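Local coordinates for N-carbamoylsarcosine amidase related protein (Thermoplasma acidophilum, PDB 3EEF) that binds zinc and probably hydrolyses amide substrates such as N-carbamoylsarcosine, as a member of the isochorismatase-like hydrolase family, at residues A[113-118]-A[136-141]. Numbering follows the deposited sequence.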
loop_
_atom_site.group_PDB
_atom_site.type_symbol
_atom_site.label_atom_id
_atom_site.label_comp_id
_atom_site.label_asym_id
_atom_site.label_seq_id
_atom_site.Cartn_x
_atom_site.Cartn_y
_atom_site.Cartn_z
ATOM N N VAL A 113 -3.480 -17.808 6.064
ATOM C CA VAL A 113 -3.568 -18.095 4.637
ATOM C C VAL A 113 -2.992 -19.445 4.366
ATOM O O VAL A 113 -1.945 -19.813 4.905
ATOM C CB VAL A 113 -2.843 -17.025 3.747
ATOM C CG1 VAL A 113 -3.624 -15.688 3.805
ATOM C CG2 VAL A 113 -1.402 -16.856 4.152
ATOM N N VAL A 114 -3.700 -20.217 3.567
ATOM C CA VAL A 114 -3.149 -21.494 3.092
ATOM C C VAL A 114 -2.772 -21.310 1.658
ATOM O O VAL A 114 -3.604 -20.905 0.850
ATOM C CB VAL A 114 -4.160 -22.635 3.202
ATOM C CG1 VAL A 114 -3.512 -23.935 2.742
ATOM C CG2 VAL A 114 -4.648 -22.735 4.639
ATOM N N LEU A 115 -1.516 -21.582 1.348
ATOM C CA LEU A 115 -0.937 -21.250 0.031
ATOM C C LEU A 115 -0.658 -22.497 -0.807
ATOM O O LEU A 115 0.002 -23.415 -0.359
ATOM C CB LEU A 115 0.387 -20.499 0.218
ATOM C CG LEU A 115 0.348 -19.181 0.955
ATOM C CD1 LEU A 115 1.767 -18.608 1.096
ATOM C CD2 LEU A 115 -0.567 -18.208 0.214
ATOM N N ILE A 116 -1.174 -22.524 -2.021
ATOM C CA ILE A 116 -0.802 -23.532 -2.980
ATOM C C ILE A 116 -0.571 -22.873 -4.343
ATOM O O ILE A 116 -1.001 -21.722 -4.569
ATOM C CB ILE A 116 -1.903 -24.616 -3.079
ATOM C CG1 ILE A 116 -3.172 -24.087 -3.737
ATOM C CG2 ILE A 116 -2.233 -25.174 -1.684
ATOM C CD1 ILE A 116 -4.253 -25.169 -3.896
ATOM N N GLY A 117 0.116 -23.587 -5.237
ATOM C CA GLY A 117 0.292 -23.152 -6.635
ATOM C C GLY A 117 1.738 -22.940 -7.060
ATOM O O GLY A 117 2.652 -23.525 -6.500
ATOM N N LEU A 118 1.925 -22.035 -8.009
ATOM C CA LEU A 118 3.183 -21.825 -8.724
ATOM C C LEU A 118 3.808 -20.469 -8.436
ATOM O O LEU A 118 3.170 -19.432 -8.661
ATOM C CB LEU A 118 2.925 -21.919 -10.245
ATOM C CG LEU A 118 2.213 -23.212 -10.561
ATOM C CD1 LEU A 118 2.031 -23.344 -12.033
ATOM C CD2 LEU A 118 2.956 -24.431 -9.900
ATOM N N TYR A 136 -0.901 -12.214 8.948
ATOM C CA TYR A 136 -1.484 -13.533 8.758
ATOM C C TYR A 136 -0.526 -14.620 9.225
ATOM O O TYR A 136 0.697 -14.453 9.154
ATOM C CB TYR A 136 -1.805 -13.767 7.280
ATOM C CG TYR A 136 -2.848 -12.815 6.780
ATOM C CD1 TYR A 136 -4.189 -13.017 7.087
ATOM C CD2 TYR A 136 -2.498 -11.680 6.073
ATOM C CE1 TYR A 136 -5.159 -12.133 6.672
ATOM C CE2 TYR A 136 -3.470 -10.764 5.665
ATOM C CZ TYR A 136 -4.795 -11.004 5.963
ATOM O OH TYR A 136 -5.767 -10.127 5.564
ATOM N N ARG A 137 -1.073 -15.735 9.700
ATOM C CA ARG A 137 -0.283 -16.976 9.813
ATOM C C ARG A 137 -0.293 -17.657 8.461
ATOM O O ARG A 137 -1.199 -17.429 7.640
ATOM C CB ARG A 137 -0.837 -17.936 10.864
ATOM C CG ARG A 137 -0.818 -17.392 12.294
ATOM C CD ARG A 137 0.608 -17.243 12.870
ATOM N NE ARG A 137 1.429 -18.461 12.745
ATOM C CZ ARG A 137 1.228 -19.624 13.395
ATOM N NH1 ARG A 137 0.208 -19.777 14.244
ATOM N NH2 ARG A 137 2.063 -20.658 13.197
ATOM N N ILE A 138 0.730 -18.487 8.226
ATOM C CA ILE A 138 0.957 -19.058 6.920
ATOM C C ILE A 138 1.084 -20.576 6.950
ATOM O O ILE A 138 1.843 -21.119 7.750
ATOM C CB ILE A 138 2.239 -18.489 6.271
ATOM C CG1 ILE A 138 2.147 -16.942 6.141
ATOM C CG2 ILE A 138 2.471 -19.169 4.889
ATOM C CD1 ILE A 138 3.503 -16.162 5.964
ATOM N N ILE A 139 0.372 -21.238 6.039
ATOM C CA ILE A 139 0.463 -22.659 5.833
ATOM C C ILE A 139 0.706 -22.857 4.358
ATOM O O ILE A 139 0.091 -22.176 3.537
ATOM C CB ILE A 139 -0.887 -23.370 6.218
ATOM C CG1 ILE A 139 -1.174 -23.176 7.719
ATOM C CG2 ILE A 139 -0.886 -24.864 5.824
ATOM C CD1 ILE A 139 -2.537 -23.740 8.169
ATOM N N VAL A 140 1.605 -23.778 4.031
ATOM C CA VAL A 140 1.887 -24.165 2.661
ATOM C C VAL A 140 1.665 -25.673 2.464
ATOM O O VAL A 140 2.109 -26.471 3.263
ATOM C CB VAL A 140 3.340 -23.821 2.312
ATOM C CG1 VAL A 140 3.602 -24.056 0.818
ATOM C CG2 VAL A 140 3.630 -22.392 2.686
ATOM N N VAL A 141 0.947 -26.052 1.413
ATOM C CA VAL A 141 0.692 -27.453 1.099
ATOM C C VAL A 141 1.751 -27.982 0.140
ATOM O O VAL A 141 1.590 -27.858 -1.058
ATOM C CB VAL A 141 -0.711 -27.610 0.503
ATOM C CG1 VAL A 141 -1.065 -29.090 0.261
ATOM C CG2 VAL A 141 -1.713 -26.948 1.436
#
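Val114 and Val141 meet through their methyls, CG1 of Val114 lying 3.7 Å from CG2 of Val141, on the face of the sheet that also carries Ile139. The first of these methyls is placed by a torsion that sets CG1 of Val114 trans to its own backbone nitrogen (chi1 -178°) and leaves CG2 to rest against CB of Ile139. Beyond this pair, CG2 of Ile116 packs alongside the isopropyl group of Val141, 3.6 Å from its CB, the two side chains pointing the same way. Strand 3-8 borders this cluster, Leu5 touching both Val114 and Ile116.

The opposite face carries Val113, Leu115, Ile138 and Val140, with an aromatic ring at one end. CD1 of Leu115 reaches back along the strand to CG2 of Ile138 at 3.9 Å, while CG2 of Val113 lies beside CG1 of Ile138; helix 123-133 covers this layer through Thr127, Ala128 and Ala131. At its end CG1 of Val113 approaches the Tyr136 ring obliquely, and the phenol hydroxyl is hydrogen-bonded to Asp102.

Between the layers, Val113 bonds through N and O to Arg137 and Ile139, which flank Ile138; Val113 N lies 2.8 Å from Arg137 O. Leu115 likewise spans Val140, bonding to Ile139 O and, weakly at 3.3 Å from its O, to Val141 N. This is the staggered ladder of parallel strands; Val114 and Ile116 bond instead to strand 3-8.

Strand 112-116, helix 123-133 and strand 137-141 form a classic beta-alpha-beta unit within the six-stranded parallel sheet of the isochorismatase-like alpha/beta fold, away from the zinc site. The side chains pack without directional bonds, so the backbone sets the alignment while they bury the two faces, less completely at Ile139.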